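PDB 5LW0: basic helix-loop-helix, putative, expressed from Oryza sativa subsp. japonica, which binds ADP-ribose through its macrodomain and may link ADP-ribosylation to DNA interstrand crosslink repair. Local coordinates for residues Ile33-Ser42 against Asp71-Asp79; Ala128-Gly136 against Gln153-Leu163. All blocks are in the same frame, centred on the assembly; numbering follows the deposited sequence.

From the N terminus the chain passes along strand 37-40, through helix 52-69 and into strand 74-79, which runs parallel to the first, so contact 1 closes a beta-alpha-beta crossover. Strand 104-108 then adds the outer edge of the sheet beyond 74-79, and strand 124-128 enters beside 37-40. Only there does contact 2 open: the loop that leaves strand 124-128 meets the end of helix 150-159, closing a circuit that holds helix 139-148. The two contacts follow one another without nesting or crossing, their centres about 21 Å apart on opposite sides of the chain's centre. ADP-ribose bridges them, contact 1 holding its adenine-side ribose and contact 2 its distal ribose.

Contact 1 (Ile33-Ser42 against Asp71-Asp79). With AR6 ([(2R,3S,4R,5R)-5-(6-aminopurin-9-yl)-3,4-dihydroxy-oxolan-2-yl]methyl [hydroxy-[[(2R,3S,4R,5S)-3,4,5-trihydroxyoxolan-2-yl]methoxy]phosphoryl] hydrogen phosphate), chain C.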
# COMPACT_ATOMS: atom_id res chain seq x y z
N ILE A 33 16.57 -9.43 0.92
CA ILE A 33 15.14 -9.59 0.66
C ILE A 33 14.32 -8.44 1.22
O ILE A 33 13.33 -8.02 0.58
CB ILE A 33 14.60 -10.97 1.17
CG1 ILE A 33 13.14 -11.20 0.71
CG2 ILE A 33 14.72 -11.10 2.66
CD1 ILE A 33 12.99 -11.23 -0.77
N SER A 34 14.63 -7.93 2.41
CA SER A 34 13.84 -6.85 3.01
C SER A 34 13.86 -5.60 2.16
O SER A 34 12.88 -4.90 2.07
CB SER A 34 14.34 -6.51 4.42
OG SER A 34 15.55 -5.81 4.35
N SER A 35 14.96 -5.40 1.44
CA SER A 35 15.10 -4.24 0.57
C SER A 35 14.28 -4.40 -0.70
O SER A 35 14.07 -3.42 -1.42
CB SER A 35 16.59 -3.96 0.23
OG SER A 35 17.05 -4.82 -0.77
N ARG A 36 13.82 -5.63 -0.98
CA ARG A 36 13.07 -5.90 -2.15
C ARG A 36 11.65 -6.39 -1.83
O ARG A 36 11.04 -7.01 -2.63
CB ARG A 36 13.80 -6.97 -3.01
CG ARG A 36 15.12 -6.45 -3.60
CD ARG A 36 15.92 -7.51 -4.33
NE ARG A 36 16.44 -8.55 -3.44
CZ ARG A 36 16.00 -9.80 -3.35
NH1 ARG A 36 14.98 -10.22 -4.08
NH2 ARG A 36 16.58 -10.64 -2.49
N THR A 37 11.15 -5.97 -0.67
CA THR A 37 9.85 -6.30 -0.21
C THR A 37 9.03 -5.04 0.03
O THR A 37 9.49 -4.11 0.70
CB THR A 37 9.87 -7.12 1.11
OG1 THR A 37 10.66 -8.32 0.97
CG2 THR A 37 8.44 -7.54 1.50
N LEU A 38 7.83 -5.04 -0.53
CA LEU A 38 6.84 -4.00 -0.30
C LEU A 38 5.68 -4.57 0.50
O LEU A 38 5.12 -5.58 0.10
CB LEU A 38 6.25 -3.53 -1.67
CG LEU A 38 5.05 -2.59 -1.57
CD1 LEU A 38 5.47 -1.26 -0.99
CD2 LEU A 38 4.42 -2.41 -2.94
N ALA A 39 5.37 -3.96 1.61
CA ALA A 39 4.11 -4.25 2.33
C ALA A 39 3.12 -3.16 1.97
O ALA A 39 3.45 -1.95 2.04
CB ALA A 39 4.34 -4.29 3.81
N PHE A 40 1.92 -3.55 1.68
CA PHE A 40 0.89 -2.61 1.35
C PHE A 40 -0.42 -3.01 1.97
O PHE A 40 -0.75 -4.22 2.07
CB PHE A 40 0.73 -2.43 -0.19
CG PHE A 40 0.30 -3.64 -0.89
CD1 PHE A 40 1.21 -4.61 -1.20
CD2 PHE A 40 -1.04 -3.79 -1.36
CE1 PHE A 40 0.81 -5.76 -1.90
CE2 PHE A 40 -1.44 -4.91 -2.08
CZ PHE A 40 -0.51 -5.89 -2.37
N PRO A 41 -1.26 -2.02 2.32
CA PRO A 41 -2.61 -2.30 2.75
C PRO A 41 -3.58 -2.28 1.58
O PRO A 41 -3.22 -1.84 0.47
CB PRO A 41 -2.89 -1.11 3.64
CG PRO A 41 -2.24 0.01 2.93
CD PRO A 41 -1.00 -0.59 2.26
N SER A 42 -4.82 -2.69 1.83
CA SER A 42 -5.84 -2.68 0.81
C SER A 42 -6.32 -1.24 0.58
O SER A 42 -7.03 -0.66 1.39
CB SER A 42 -6.97 -3.55 1.21
OG SER A 42 -8.04 -3.50 0.27
N ASP A 71 11.29 -9.58 -11.81
CA ASP A 71 11.85 -10.53 -10.97
C ASP A 71 12.30 -9.88 -9.69
O ASP A 71 12.57 -8.59 -9.60
CB ASP A 71 13.12 -11.20 -11.63
CG ASP A 71 12.87 -12.53 -12.12
OD1 ASP A 71 11.77 -13.07 -11.84
OD2 ASP A 71 13.76 -13.08 -12.80
N ASN A 72 12.48 -10.75 -8.74
CA ASN A 72 13.25 -10.47 -7.55
C ASN A 72 12.59 -9.43 -6.68
O ASN A 72 13.25 -8.69 -6.01
CB ASN A 72 14.67 -10.01 -7.93
CG ASN A 72 15.42 -11.03 -8.82
OD1 ASN A 72 16.06 -10.66 -9.83
ND2 ASN A 72 15.28 -12.31 -8.50
N ILE A 73 11.27 -9.32 -6.79
CA ILE A 73 10.51 -8.46 -5.83
C ILE A 73 9.55 -9.34 -5.10
O ILE A 73 9.15 -10.38 -5.58
CB ILE A 73 9.74 -7.30 -6.49
CG1 ILE A 73 8.76 -7.82 -7.58
CG2 ILE A 73 10.71 -6.28 -7.03
CD1 ILE A 73 7.73 -6.78 -8.03
N ARG A 74 9.17 -8.89 -3.91
CA ARG A 74 8.20 -9.59 -3.12
C ARG A 74 7.16 -8.59 -2.64
O ARG A 74 7.49 -7.48 -2.25
CB ARG A 74 8.89 -10.27 -1.92
CG ARG A 74 7.99 -11.13 -1.09
CD ARG A 74 8.82 -11.93 -0.04
NE ARG A 74 9.46 -11.05 0.94
CZ ARG A 74 9.99 -11.47 2.08
NH1 ARG A 74 9.88 -12.78 2.40
NH2 ARG A 74 10.51 -10.57 2.95
N LEU A 75 5.89 -9.00 -2.69
CA LEU A 75 4.76 -8.13 -2.37
C LEU A 75 3.95 -8.76 -1.25
O LEU A 75 3.61 -9.91 -1.32
CB LEU A 75 3.86 -7.97 -3.60
CG LEU A 75 4.59 -7.44 -4.86
CD1 LEU A 75 3.65 -7.49 -6.08
CD2 LEU A 75 5.05 -6.05 -4.64
N VAL A 76 3.63 -7.98 -0.24
CA VAL A 76 2.94 -8.51 0.95
C VAL A 76 1.71 -7.58 1.26
O VAL A 76 1.89 -6.42 1.53
CB VAL A 76 3.84 -8.58 2.19
CG1 VAL A 76 3.07 -9.18 3.35
CG2 VAL A 76 5.08 -9.37 1.92
N LEU A 77 0.50 -8.14 1.14
CA LEU A 77 -0.71 -7.45 1.50
C LEU A 77 -0.94 -7.61 3.01
O LEU A 77 -1.03 -8.75 3.50
CB LEU A 77 -1.91 -7.97 0.70
CG LEU A 77 -3.30 -7.42 1.13
CD1 LEU A 77 -3.43 -5.91 0.86
CD2 LEU A 77 -4.36 -8.19 0.43
N VAL A 78 -1.07 -6.50 3.71
CA VAL A 78 -1.22 -6.53 5.14
C VAL A 78 -2.56 -5.95 5.57
O VAL A 78 -3.06 -4.99 4.98
CB VAL A 78 -0.08 -5.81 5.86
CG1 VAL A 78 1.25 -6.48 5.54
CG2 VAL A 78 -0.06 -4.32 5.53
N ASP A 79 -3.12 -6.53 6.64
CA ASP A 79 -4.29 -5.94 7.31
C ASP A 79 -4.15 -6.28 8.81
O ASP A 79 -3.47 -7.24 9.19
CB ASP A 79 -5.61 -6.44 6.71
CG ASP A 79 -6.81 -5.49 6.99
OD1 ASP A 79 -6.57 -4.39 7.55
OD2 ASP A 79 -8.01 -5.88 6.67
N1 AR6 C . -1.77 -1.69 9.50
C2 AR6 C . -2.26 -2.41 8.47
N3 AR6 C . -3.42 -2.18 7.89
C4 AR6 C . -4.22 -1.16 8.33
C5 AR6 C . -3.79 -0.32 9.40
C6 AR6 C . -2.48 -0.62 9.99
N6 AR6 C . -1.97 0.09 10.97
N7 AR6 C . -4.82 0.64 9.61
C8 AR6 C . -5.76 0.39 8.68
N9 AR6 C . -5.41 -0.69 7.89
PA AR6 C . -7.87 3.15 5.04
PB AR6 C . -8.75 4.06 2.34
C1' AR6 C . -6.08 -1.21 6.72
O1A AR6 C . -9.26 3.58 5.56
O1B AR6 C . -10.04 3.27 2.39
C1D AR6 C . -7.16 7.77 5.40
O1D AR6 C . -7.21 8.19 6.75
C2' AR6 C . -7.61 -1.22 6.71
O2' AR6 C . -8.18 -2.27 7.55
O2A AR6 C . -6.65 3.54 5.78
O2B AR6 C . -7.95 4.10 1.07
C2D AR6 C . -6.69 8.96 4.51
O2D AR6 C . -6.61 10.22 5.30
C3' AR6 C . -7.88 -1.33 5.23
O3' AR6 C . -7.86 -2.71 4.78
O3A AR6 C . -7.70 3.63 3.49
C3D AR6 C . -7.70 9.04 3.40
O3D AR6 C . -8.51 10.22 3.69
C4' AR6 C . -6.72 -0.56 4.59
O4' AR6 C . -5.76 -0.34 5.60
C4D AR6 C . -8.54 7.74 3.52
O4D AR6 C . -8.43 7.26 4.88
C5' AR6 C . -7.12 0.77 4.00
O5' AR6 C . -7.96 1.52 4.90
C5D AR6 C . -8.08 6.59 2.64
O5D AR6 C . -9.11 5.58 2.75
O HOH W 1 -5.47 -3.95 4.20
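Three bonds grip Thr37 OG1: in the conformer described, Arg74 reaches it side-on from across the contact with two nitrogens, NE and NH2, each 3.0 Å from OG1, and OG1 itself donates to Ile33 O at 2.7 Å. The oxygen lies near the guanidinium plane, and Ile33 CG1 sits 3.4 Å from Arg74 CZ over the centre of one face, which would limit the turning of the plane. Arginine suits this partly exposed place, its long chain bending at chi3 (65°) to bring the NE/NH2 edge to the hydroxyl. On the other face of the sheet Phe40 has CG between its backbone N and carbonyl carbon (chi1 63°), and this lays the ring against Leu77, whose CA stands 4.2 Å from the ring centroid in a CH-pi contact. Phe223 meets that ring edge-to-face from helix 208-230. Beyond the strand pairing, water 1 joins Ser42 N to Val78 O and to O3' of ADP-ribose, and Asp79 OD1 accepts from ligand O2' at 2.7 Å, as a carboxylate can for a ribose hydroxyl. Backbone bonds such as Val76 N to Leu38 O pair the parallel strands of a beta-alpha-beta unit whose C-terminal ends line the adenine-side ribose part of the macrodomain's ADP-ribose pocket.

Contact 2 (Ala128-Gly136 against Gln153-Leu163); sequences AANWRLKPG and QRATKECADTL. With AR6 ([(2R,3S,4R,5R)-5-(6-aminopurin-9-yl)-3,4-dihydroxy-oxolan-2-yl]methyl [hydroxy-[[(2R,3S,4R,5S)-3,4,5-trihydroxyoxolan-2-yl]methoxy]phosphoryl] hydrogen phosphate), chain C.
Trp131 O accepts from Leu163 N at 3.0 Å, joining a type I beta turn, Asn130 to Leu133, to the chain beyond helix 150-159. The turn belongs to the macrodomain loop that follows strand 124-128 and lines the distal-ribose end of the ADP-ribose pocket. Leu133, buried and pointing at the helix, fills the gap between them: CD1 lies 3.9 Å from Thr156 CG2 and also touches Ala160 CB, while CD2 lies 3.7 Å from Leu163 CD1, the two leucine side chains crossing at about a right angle. Thr156 turns its methyl to the leucine, and its hydroxyl is hydrogen-bonded to Leu152 O and His190 NE2, so one small residue serves both needs. Trp131 lies alongside Thr162, whose CG2 comes to the indole edge at CZ3, and Arg132 CG covers the centre of one indole face. Asn130 works from within the loop, its CG set between backbone N and carbonyl carbon (chi1 59°): OD1 takes Lys134 N almost straight (179°), and ND2 gives to Lys134 O and to ligand O2D. With an alanine at Asn130, Lys134 N, Lys134 O and ligand O2D would probably each lose a partner and the loop would be less firmly set beside the ribose. One residue on from Trp131, water 2 donates to Arg132 O at 2.7 Å and to Asp161 O at 2.8 Å.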
# COMPACT_ATOMS: atom_id res chain seq x y z
N ALA A 128 -2.25 4.46 2.36
CA ALA A 128 -3.44 4.87 1.73
C ALA A 128 -3.69 6.33 2.12
O ALA A 128 -4.26 6.63 3.15
CB ALA A 128 -4.60 3.97 2.12
N ALA A 129 -3.25 7.19 1.25
CA ALA A 129 -3.14 8.61 1.55
C ALA A 129 -4.41 9.33 1.28
O ALA A 129 -5.34 8.80 0.66
CB ALA A 129 -1.99 9.20 0.70
N ASN A 130 -4.46 10.62 1.68
CA ASN A 130 -5.46 11.55 1.14
C ASN A 130 -4.82 12.52 0.11
O ASN A 130 -3.60 12.59 -0.01
CB ASN A 130 -6.14 12.33 2.29
CG ASN A 130 -5.15 13.10 3.12
OD1 ASN A 130 -4.53 14.03 2.63
ND2 ASN A 130 -4.94 12.66 4.37
N TRP A 131 -5.65 13.23 -0.63
CA TRP A 131 -5.15 13.93 -1.81
C TRP A 131 -4.20 15.06 -1.47
O TRP A 131 -3.40 15.47 -2.28
CB TRP A 131 -6.29 14.39 -2.72
CG TRP A 131 -7.10 15.61 -2.24
CD1 TRP A 131 -8.27 15.60 -1.57
CD2 TRP A 131 -6.83 17.00 -2.56
NE1 TRP A 131 -8.74 16.89 -1.43
CE2 TRP A 131 -7.89 17.75 -2.05
CE3 TRP A 131 -5.83 17.64 -3.29
CZ2 TRP A 131 -7.92 19.15 -2.14
CZ3 TRP A 131 -5.86 19.03 -3.38
CH2 TRP A 131 -6.89 19.76 -2.78
N ARG A 132 -4.33 15.59 -0.26
CA ARG A 132 -3.49 16.71 0.19
C ARG A 132 -2.20 16.23 0.86
O ARG A 132 -1.37 17.04 1.28
CB ARG A 132 -4.29 17.61 1.19
CG ARG A 132 -5.57 18.20 0.64
CD ARG A 132 -6.19 19.17 1.70
NE ARG A 132 -7.45 19.84 1.25
CZ ARG A 132 -8.70 19.33 1.37
NH1 ARG A 132 -8.91 18.13 1.93
NH2 ARG A 132 -9.76 20.04 0.93
N LEU A 133 -2.04 14.92 0.97
CA LEU A 133 -0.87 14.28 1.63
C LEU A 133 -0.66 14.77 3.06
O LEU A 133 0.46 15.10 3.44
CB LEU A 133 0.42 14.47 0.79
CG LEU A 133 0.35 13.88 -0.62
CD1 LEU A 133 1.61 14.18 -1.42
CD2 LEU A 133 0.19 12.38 -0.56
N LYS A 134 -1.74 14.88 3.81
CA LYS A 134 -1.67 15.39 5.18
C LYS A 134 -1.77 14.23 6.17
O LYS A 134 -2.37 13.19 5.86
CB LYS A 134 -2.81 16.38 5.44
CG LYS A 134 -2.79 17.60 4.57
CD LYS A 134 -1.70 18.54 4.99
CE LYS A 134 -1.67 19.81 4.12
NZ LYS A 134 -0.34 20.44 4.20
N PRO A 135 -1.22 14.41 7.33
CA PRO A 135 -1.36 13.44 8.42
C PRO A 135 -2.74 13.35 8.98
O PRO A 135 -3.61 14.11 8.60
CB PRO A 135 -0.44 14.00 9.53
CG PRO A 135 0.24 15.14 8.97
CD PRO A 135 -0.49 15.62 7.77
N GLY A 136 -2.91 12.42 9.92
CA GLY A 136 -4.17 12.26 10.60
C GLY A 136 -5.20 11.60 9.74
O GLY A 136 -4.86 10.78 8.84
N GLN A 153 6.43 14.07 7.14
CA GLN A 153 5.77 15.26 6.56
C GLN A 153 6.83 16.18 5.85
O GLN A 153 6.62 16.62 4.72
CB GLN A 153 4.91 16.01 7.60
CG GLN A 153 4.12 17.12 6.97
CD GLN A 153 3.00 17.66 7.85
OE1 GLN A 153 3.08 17.62 9.08
NE2 GLN A 153 1.92 18.10 7.22
N ARG A 154 8.00 16.38 6.48
CA ARG A 154 9.09 17.12 5.83
C ARG A 154 9.54 16.50 4.51
O ARG A 154 9.64 17.17 3.49
CB ARG A 154 10.28 17.26 6.79
CG ARG A 154 11.38 18.17 6.30
CD ARG A 154 12.51 18.29 7.33
NE ARG A 154 13.35 17.09 7.39
CZ ARG A 154 13.32 16.18 8.38
NH1 ARG A 154 14.13 15.14 8.32
NH2 ARG A 154 12.48 16.30 9.42
N ALA A 155 9.71 15.17 4.51
CA ALA A 155 10.18 14.50 3.34
C ALA A 155 9.14 14.48 2.25
O ALA A 155 9.48 14.65 1.04
CB ALA A 155 10.61 13.10 3.70
N THR A 156 7.89 14.33 2.62
CA THR A 156 6.81 14.23 1.63
C THR A 156 6.66 15.57 0.90
O THR A 156 6.53 15.61 -0.35
CB THR A 156 5.50 13.83 2.31
OG1 THR A 156 5.63 12.53 2.89
CG2 THR A 156 4.37 13.86 1.34
N LYS A 157 6.72 16.68 1.65
CA LYS A 157 6.62 18.03 1.06
C LYS A 157 7.72 18.33 0.03
O LYS A 157 7.50 19.08 -0.90
CB LYS A 157 6.67 19.11 2.17
CG LYS A 157 5.41 19.21 2.97
CD LYS A 157 5.44 20.50 3.79
CE LYS A 157 5.11 20.24 5.23
NZ LYS A 157 3.69 19.89 5.38
N GLU A 158 8.88 17.71 0.18
CA GLU A 158 9.94 17.77 -0.83
C GLU A 158 9.69 16.99 -2.12
O GLU A 158 10.30 17.29 -3.15
CB GLU A 158 11.26 17.35 -0.19
CG GLU A 158 11.66 18.29 0.95
CD GLU A 158 12.71 17.71 1.89
OE1 GLU A 158 13.11 16.53 1.74
OE2 GLU A 158 13.13 18.45 2.81
N CYS A 159 8.75 16.03 -2.09
CA CYS A 159 8.48 15.18 -3.27
C CYS A 159 7.25 15.65 -4.05
O CYS A 159 7.26 15.62 -5.26
CB CYS A 159 8.32 13.73 -2.83
SG CYS A 159 9.86 13.09 -2.13
N ALA A 160 6.16 15.97 -3.35
CA ALA A 160 4.93 16.31 -4.03
C ALA A 160 4.03 17.11 -3.10
O ALA A 160 4.12 16.98 -1.87
CB ALA A 160 4.21 15.04 -4.49
N ASP A 161 3.13 17.87 -3.72
CA ASP A 161 2.16 18.67 -2.96
C ASP A 161 0.77 18.08 -2.99
O ASP A 161 -0.07 18.45 -2.18
CB ASP A 161 2.08 20.10 -3.51
CG ASP A 161 1.53 20.15 -4.91
OD1 ASP A 161 2.16 19.55 -5.79
OD2 ASP A 161 0.50 20.83 -5.16
N THR A 162 0.48 17.22 -3.96
CA THR A 162 -0.84 16.61 -4.01
C THR A 162 -0.72 15.30 -4.73
O THR A 162 0.30 15.04 -5.40
CB THR A 162 -1.90 17.43 -4.81
OG1 THR A 162 -1.49 17.53 -6.18
CG2 THR A 162 -2.07 18.83 -4.27
N LEU A 163 -1.76 14.47 -4.59
CA LEU A 163 -2.00 13.31 -5.48
C LEU A 163 -3.34 13.41 -6.12
O LEU A 163 -4.33 13.93 -5.49
CB LEU A 163 -1.98 11.98 -4.67
CG LEU A 163 -0.61 11.51 -4.24
CD1 LEU A 163 -0.70 10.21 -3.44
CD2 LEU A 163 0.33 11.35 -5.44
N1 AR6 C . -1.77 -1.69 9.50
C2 AR6 C . -2.26 -2.41 8.47
N3 AR6 C . -3.42 -2.18 7.89
C4 AR6 C . -4.22 -1.16 8.33
C5 AR6 C . -3.79 -0.32 9.40
C6 AR6 C . -2.48 -0.62 9.99
N6 AR6 C . -1.97 0.09 10.97
N7 AR6 C . -4.82 0.64 9.61
C8 AR6 C . -5.76 0.39 8.68
N9 AR6 C . -5.41 -0.69 7.89
PA AR6 C . -7.87 3.15 5.04
PB AR6 C . -8.75 4.06 2.34
C1' AR6 C . -6.08 -1.21 6.72
O1A AR6 C . -9.26 3.58 5.56
O1B AR6 C . -10.04 3.27 2.39
C1D AR6 C . -7.16 7.77 5.40
O1D AR6 C . -7.21 8.19 6.75
C2' AR6 C . -7.61 -1.22 6.71
O2' AR6 C . -8.18 -2.27 7.55
O2A AR6 C . -6.65 3.54 5.78
O2B AR6 C . -7.95 4.10 1.07
C2D AR6 C . -6.69 8.96 4.51
O2D AR6 C . -6.61 10.22 5.30
C3' AR6 C . -7.88 -1.33 5.23
O3' AR6 C . -7.86 -2.71 4.78
O3A AR6 C . -7.70 3.63 3.49
C3D AR6 C . -7.70 9.04 3.40
O3D AR6 C . -8.51 10.22 3.69
C4' AR6 C . -6.72 -0.56 4.59
O4' AR6 C . -5.76 -0.34 5.60
C4D AR6 C . -8.54 7.74 3.52
O4D AR6 C . -8.43 7.26 4.88
C5' AR6 C . -7.12 0.77 4.00
O5' AR6 C . -7.96 1.52 4.90
C5D AR6 C . -8.08 6.59 2.64
O5D AR6 C . -9.11 5.58 2.75
O HOH W 2 0.41 18.96 0.50